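Local atomic coordinates of thiol peroxidase (Mycobacterium tuberculosis, PDB entry 1XVQ), a protein that probably reduces hydrogen peroxide and organic hydroperoxides to water and alcohols with electrons from thioredoxin, protecting the cell against oxidative stress. Residues T28-D33 against A106-F111; V47-F52 against V133-D138. One frame throughout, in Å; residues are numbered along the deposited sequence.

Overall arrangement
The two contacts lie in one thioredoxin-fold domain of this peroxiredoxin, their centres 16 Å apart. Contact 2 is central: strands 47-51 and 131-135 pair antiparallel in the middle of the mixed four-stranded sheet, flanked by strands 77-78 and 141-146. Contact 1 lies farther out, where strand 28-30 of a separate two-stranded sheet meets the loop leading into helix 111-114. Along the chain the segments alternate, 28-33, 47-52, 106-111 and then 133-138, so the two long-range contacts cross. F111 joins them directly: its CE2 lies 3.9 Å from L49 CD1, and its CZ packs on I51 CD1. The outer loop is thereby anchored on one face of the central sheet.

Contact 1: residues T28-D33 against A106-F111; sequences TLTGGD and AFRDSF
T30 reaches across to F107 and R108 with both branches of its side chain. Its CB lies 4.1 Å from F107 CE2. Beyond it the methyl CG2, anti to the backbone N (the OG1 chi1 being -60°), packs at the edge of that ring, near its plane, and also 3.6 Å from R108 NH2. OG1 takes a weak, bent bond from R108 NE (3.3 Å, 132° at the hydrogen) and hydrogen-bonds a water at 2.8 Å. That water accepts from R108 N and donates to D109, its oxygen 2.6 Å from D109 OD1, so it links strand to loop. Threonine suits this place because one branch is apolar and the other polar. R108 CG lies over one face of the F107 ring, toward its rim. D109 OD2 accepts from F111 N (2.8 Å), an Asx turn just ahead of helix 111-114; the N-H comes from above the carboxylate plane. L29 is long enough for its branched end to reach the loop, where CD2 meets A106 CB and lies 3.6 Å from F111 CB. Strand 28-30 thus joins the loop, where T30 also shares a backbone bond with S105, while L29 pairs with I37 in strand 36-38. P86 of helix 86-89 packs against T30 and F107.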
loop_
_atom_site.group_PDB
_atom_site.type_symbol
_atom_site.label_atom_id
_atom_site.label_comp_id
_atom_site.label_asym_id
_atom_site.label_seq_id
_atom_site.Cartn_x
_atom_site.Cartn_y
_atom_site.Cartn_z
ATOM N N THR A 28 -3.499 -12.274 0.787
ATOM C CA THR A 28 -2.469 -13.281 0.627
ATOM C C THR A 28 -1.513 -12.785 -0.454
ATOM O O THR A 28 -1.621 -13.157 -1.629
ATOM C CB THR A 28 -3.082 -14.634 0.188
ATOM O OG1 THR A 28 -3.811 -14.439 -1.028
ATOM C CG2 THR A 28 -4.041 -15.170 1.250
ATOM N N LEU A 29 -0.578 -11.942 -0.052
ATOM C CA LEU A 29 0.401 -11.359 -0.972
ATOM C C LEU A 29 1.556 -12.333 -1.165
ATOM O O LEU A 29 1.574 -13.393 -0.546
ATOM C CB LEU A 29 0.905 -10.026 -0.394
ATOM C CG LEU A 29 -0.185 -8.939 -0.377
ATOM C CD1 LEU A 29 0.222 -7.803 0.566
ATOM C CD2 LEU A 29 -0.412 -8.407 -1.789
ATOM N N THR A 30 2.488 -11.996 -2.047
ATOM C CA THR A 30 3.641 -12.863 -2.300
ATOM C C THR A 30 4.911 -12.175 -1.849
ATOM O O THR A 30 5.153 -11.003 -2.162
ATOM C CB THR A 30 3.756 -13.219 -3.805
ATOM O OG1 THR A 30 2.568 -13.889 -4.213
ATOM C CG2 THR A 30 4.948 -14.154 -4.057
ATOM N N GLY A 31 5.723 -12.917 -1.103
ATOM C CA GLY A 31 6.967 -12.382 -0.584
ATOM C C GLY A 31 8.178 -12.619 -1.458
ATOM O O GLY A 31 8.084 -13.266 -2.514
ATOM N N GLY A 32 9.312 -12.087 -1.005
ATOM C CA GLY A 32 10.565 -12.196 -1.736
ATOM C C GLY A 32 11.033 -13.618 -2.002
ATOM O O GLY A 32 11.798 -13.852 -2.931
ATOM N N ASP A 33 10.573 -14.570 -1.201
ATOM C CA ASP A 33 10.965 -15.964 -1.390
ATOM C C ASP A 33 9.865 -16.749 -2.095
ATOM O O ASP A 33 9.883 -17.978 -2.118
ATOM C CB ASP A 33 11.267 -16.600 -0.031
ATOM C CG ASP A 33 10.057 -16.625 0.889
ATOM O OD1 ASP A 33 9.061 -15.915 0.606
ATOM O OD2 ASP A 33 10.104 -17.350 1.907
ATOM N N ALA A 106 1.612 -8.023 -5.194
ATOM C CA ALA A 106 0.233 -8.429 -5.470
ATOM C C ALA A 106 0.104 -9.039 -6.873
ATOM O O ALA A 106 -1.004 -9.118 -7.388
ATOM C CB ALA A 106 -0.705 -7.189 -5.393
ATOM N N PHE A 107 1.209 -9.480 -7.473
ATOM C CA PHE A 107 1.146 -9.961 -8.852
ATOM C C PHE A 107 0.223 -11.148 -9.107
ATOM O O PHE A 107 -0.311 -11.282 -10.207
ATOM C CB PHE A 107 2.567 -10.228 -9.388
ATOM C CG PHE A 107 3.062 -11.637 -9.182
ATOM C CD1 PHE A 107 2.866 -12.602 -10.164
ATOM C CD2 PHE A 107 3.753 -11.975 -8.022
ATOM C CE1 PHE A 107 3.364 -13.903 -10.001
ATOM C CE2 PHE A 107 4.263 -13.276 -7.850
ATOM C CZ PHE A 107 4.066 -14.232 -8.846
ATOM N N ARG A 108 -0.005 -11.989 -8.086
ATOM C CA ARG A 108 -0.887 -13.135 -8.291
ATOM C C ARG A 108 -1.995 -13.318 -7.257
ATOM O O ARG A 108 -2.444 -14.431 -7.000
ATOM C CB ARG A 108 -0.041 -14.425 -8.443
ATOM C CG ARG A 108 0.777 -14.782 -7.200
ATOM C CD ARG A 108 1.489 -16.136 -7.390
ATOM N NE ARG A 108 2.369 -16.452 -6.261
ATOM C CZ ARG A 108 3.489 -17.172 -6.355
ATOM N NH1 ARG A 108 3.883 -17.654 -7.529
ATOM N NH2 ARG A 108 4.200 -17.430 -5.265
ATOM N N ASP A 109 -2.491 -12.214 -6.698
ATOM C CA ASP A 109 -3.563 -12.319 -5.738
ATOM C C ASP A 109 -4.491 -11.136 -5.939
ATOM O O ASP A 109 -4.201 -10.216 -6.732
ATOM C CB ASP A 109 -3.034 -12.388 -4.291
ATOM C CG ASP A 109 -2.413 -11.093 -3.844
ATOM O OD1 ASP A 109 -1.211 -10.878 -4.093
ATOM O OD2 ASP A 109 -3.158 -10.289 -3.259
ATOM N N SER A 110 -5.605 -11.173 -5.216
ATOM C CA SER A 110 -6.665 -10.183 -5.349
ATOM C C SER A 110 -6.576 -8.917 -4.518
ATOM O O SER A 110 -7.507 -8.118 -4.516
ATOM C CB SER A 110 -8.007 -10.890 -5.075
ATOM O OG SER A 110 -8.022 -11.365 -3.737
ATOM N N PHE A 111 -5.430 -8.686 -3.882
ATOM C CA PHE A 111 -5.257 -7.498 -3.041
ATOM C C PHE A 111 -5.758 -6.193 -3.680
ATOM O O PHE A 111 -6.512 -5.452 -3.061
ATOM C CB PHE A 111 -3.774 -7.327 -2.654
ATOM C CG PHE A 111 -3.511 -6.104 -1.800
ATOM C CD1 PHE A 111 -3.263 -4.848 -2.390
ATOM C CD2 PHE A 111 -3.548 -6.194 -0.420
ATOM C CE1 PHE A 111 -3.061 -3.702 -1.611
ATOM C CE2 PHE A 111 -3.348 -5.053 0.386
ATOM C CZ PHE A 111 -3.102 -3.797 -0.211
HETATM O O HOH W 1 0.786 -12.071 -5.296
#

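Contact 2: residues V47-F52 against V133-D138; sequences VLLNIF and VVIGAD
Four backbone hydrogen bonds tie V47 to I135 and L49 to V133, joining two antiparallel strands in the central sheet of the thioredoxin fold. V47 and I135 form one hydrogen-bonded pair: V47 N gives to I135 O at 2.9 Å, while I135 N returns an almost straight bond to V47 O (2.8 Å, 178° at the hydrogen). L49 and V133 form the next, with L49 N to V133 O at 2.8 Å and V133 N to L49 O at 3.0 Å. Between them L48 and V134 make a non-hydrogen-bonded pair, and V134 CA adds a CH···O contact to V47 O. L48 turns its own backbone bonds the other way, to T77 and L79. The strands run antiparallel with the usual slight twist, 164° between their directions.

Valine, leucine and isoleucine suit these positions because all seven touching residues are buried: their branched hydrocarbon side chains pack beside the sheet while the backbones of the two hydrogen-bonded pairs satisfy each other. V47, L49, V133 and I135 share the face that helix 111-114 covers, and there L49 and V133 run alongside each other in the same direction. Towards one end I51 CD1 extends this packing to V133 CG2. L48 and V134 occupy the other face, where helix 62-73 packs through F67, D68 and A71 against L48. With CG anti to the backbone N (chi1 161°), the end of L48 comes nearer the partner strand, and CD1 meets V134 CG2 at 4.1 Å. Back among the first four side chains, L49 CD1 touches both V133 CB at 3.9 Å and I135 CD1 at 4.0 Å, two positions apart on the partner strand.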
loop_
_atom_site.group_PDB
_atom_site.type_symbol
_atom_site.label_atom_id
_atom_site.label_comp_id
_atom_site.label_asym_id
_atom_site.label_seq_id
_atom_site.Cartn_x
_atom_site.Cartn_y
_atom_site.Cartn_z
ATOM N N VAL A 47 -0.513 -2.607 11.213
ATOM C CA VAL A 47 0.105 -2.772 9.914
ATOM C C VAL A 47 -0.113 -1.554 9.047
ATOM O O VAL A 47 -1.224 -1.025 8.964
ATOM C CB VAL A 47 -0.498 -3.991 9.159
ATOM C CG1 VAL A 47 0.158 -4.155 7.789
ATOM C CG2 VAL A 47 -0.277 -5.260 9.971
ATOM N N LEU A 48 0.964 -1.114 8.416
ATOM C CA LEU A 48 0.892 0.009 7.484
ATOM C C LEU A 48 1.052 -0.579 6.082
ATOM O O LEU A 48 2.093 -1.159 5.776
ATOM C CB LEU A 48 2.035 1.021 7.725
ATOM C CG LEU A 48 2.286 1.964 6.518
ATOM C CD1 LEU A 48 1.038 2.787 6.309
ATOM C CD2 LEU A 48 3.520 2.875 6.746
ATOM N N LEU A 49 0.005 -0.481 5.250
ATOM C CA LEU A 49 0.098 -0.925 3.862
ATOM C C LEU A 49 0.419 0.352 3.087
ATOM O O LEU A 49 -0.430 1.248 2.960
ATOM C CB LEU A 49 -1.236 -1.492 3.361
ATOM C CG LEU A 49 -1.784 -2.654 4.182
ATOM C CD1 LEU A 49 -3.203 -2.997 3.670
ATOM C CD2 LEU A 49 -0.832 -3.849 4.055
ATOM N N ASN A 50 1.646 0.419 2.575
ATOM C CA ASN A 50 2.142 1.593 1.849
ATOM C C ASN A 50 2.103 1.071 0.431
ATOM O O ASN A 50 2.925 0.279 0.014
ATOM C CB ASN A 50 3.572 1.875 2.319
ATOM C CG ASN A 50 3.977 3.314 2.178
ATOM O OD1 ASN A 50 5.087 3.681 2.587
ATOM N ND2 ASN A 50 3.112 4.145 1.618
ATOM N N ILE A 51 1.107 1.535 -0.296
ATOM C CA ILE A 51 0.823 1.030 -1.635
ATOM C C ILE A 51 1.305 1.911 -2.760
ATOM O O ILE A 51 1.014 3.121 -2.776
ATOM C CB ILE A 51 -0.677 0.837 -1.752
ATOM C CG1 ILE A 51 -1.158 -0.021 -0.570
ATOM C CG2 ILE A 51 -1.034 0.146 -3.121
ATOM C CD1 ILE A 51 -2.691 0.076 -0.333
ATOM N N PHE A 52 1.999 1.301 -3.721
ATOM C CA PHE A 52 2.573 2.052 -4.847
ATOM C C PHE A 52 2.354 1.472 -6.248
ATOM O O PHE A 52 2.239 0.259 -6.430
ATOM C CB PHE A 52 4.093 2.124 -4.729
ATOM C CG PHE A 52 4.597 2.683 -3.429
ATOM C CD1 PHE A 52 5.108 3.973 -3.374
ATOM C CD2 PHE A 52 4.602 1.902 -2.273
ATOM C CE1 PHE A 52 5.628 4.492 -2.176
ATOM C CE2 PHE A 52 5.117 2.405 -1.072
ATOM C CZ PHE A 52 5.633 3.711 -1.027
ATOM N N VAL A 133 -3.087 2.461 3.741
ATOM C CA VAL A 133 -4.129 1.864 4.558
ATOM C C VAL A 133 -3.462 1.446 5.850
ATOM O O VAL A 133 -2.455 0.765 5.823
ATOM C CB VAL A 133 -4.768 0.619 3.891
ATOM C CG1 VAL A 133 -5.706 -0.088 4.893
ATOM C CG2 VAL A 133 -5.535 1.044 2.652
ATOM N N VAL A 134 -4.029 1.879 6.973
ATOM C CA VAL A 134 -3.503 1.502 8.282
ATOM C C VAL A 134 -4.482 0.549 8.929
ATOM O O VAL A 134 -5.693 0.812 8.987
ATOM C CB VAL A 134 -3.299 2.725 9.216
ATOM C CG1 VAL A 134 -2.850 2.246 10.627
ATOM C CG2 VAL A 134 -2.246 3.655 8.612
ATOM N N ILE A 135 -3.956 -0.598 9.353
ATOM C CA ILE A 135 -4.762 -1.614 10.034
ATOM C C ILE A 135 -4.349 -1.597 11.505
ATOM O O ILE A 135 -3.166 -1.726 11.817
ATOM C CB ILE A 135 -4.522 -3.013 9.451
ATOM C CG1 ILE A 135 -4.826 -3.002 7.950
ATOM C CG2 ILE A 135 -5.450 -4.037 10.163
ATOM C CD1 ILE A 135 -4.400 -4.282 7.222
ATOM N N GLY A 136 -5.321 -1.387 12.385
ATOM C CA GLY A 136 -5.028 -1.339 13.808
ATOM C C GLY A 136 -4.663 -2.708 14.351
ATOM O O GLY A 136 -4.942 -3.725 13.712
ATOM N N ALA A 137 -4.039 -2.745 15.528
ATOM C CA ALA A 137 -3.656 -4.027 16.130
ATOM C C ALA A 137 -4.885 -4.884 16.343
ATOM O O ALA A 137 -4.786 -6.114 16.431
ATOM C CB ALA A 137 -2.951 -3.789 17.471
ATOM N N ASP A 138 -6.049 -4.248 16.442
ATOM C CA ASP A 138 -7.277 -4.997 16.655
ATOM C C ASP A 138 -7.846 -5.610 15.385
ATOM O O ASP A 138 -8.890 -6.258 15.418
ATOM C CB ASP A 138 -8.341 -4.122 17.314
ATOM C CG ASP A 138 -8.729 -2.919 16.471
ATOM O OD1 ASP A 138 -8.224 -2.773 15.329
ATOM O OD2 ASP A 138 -9.536 -2.110 16.970
#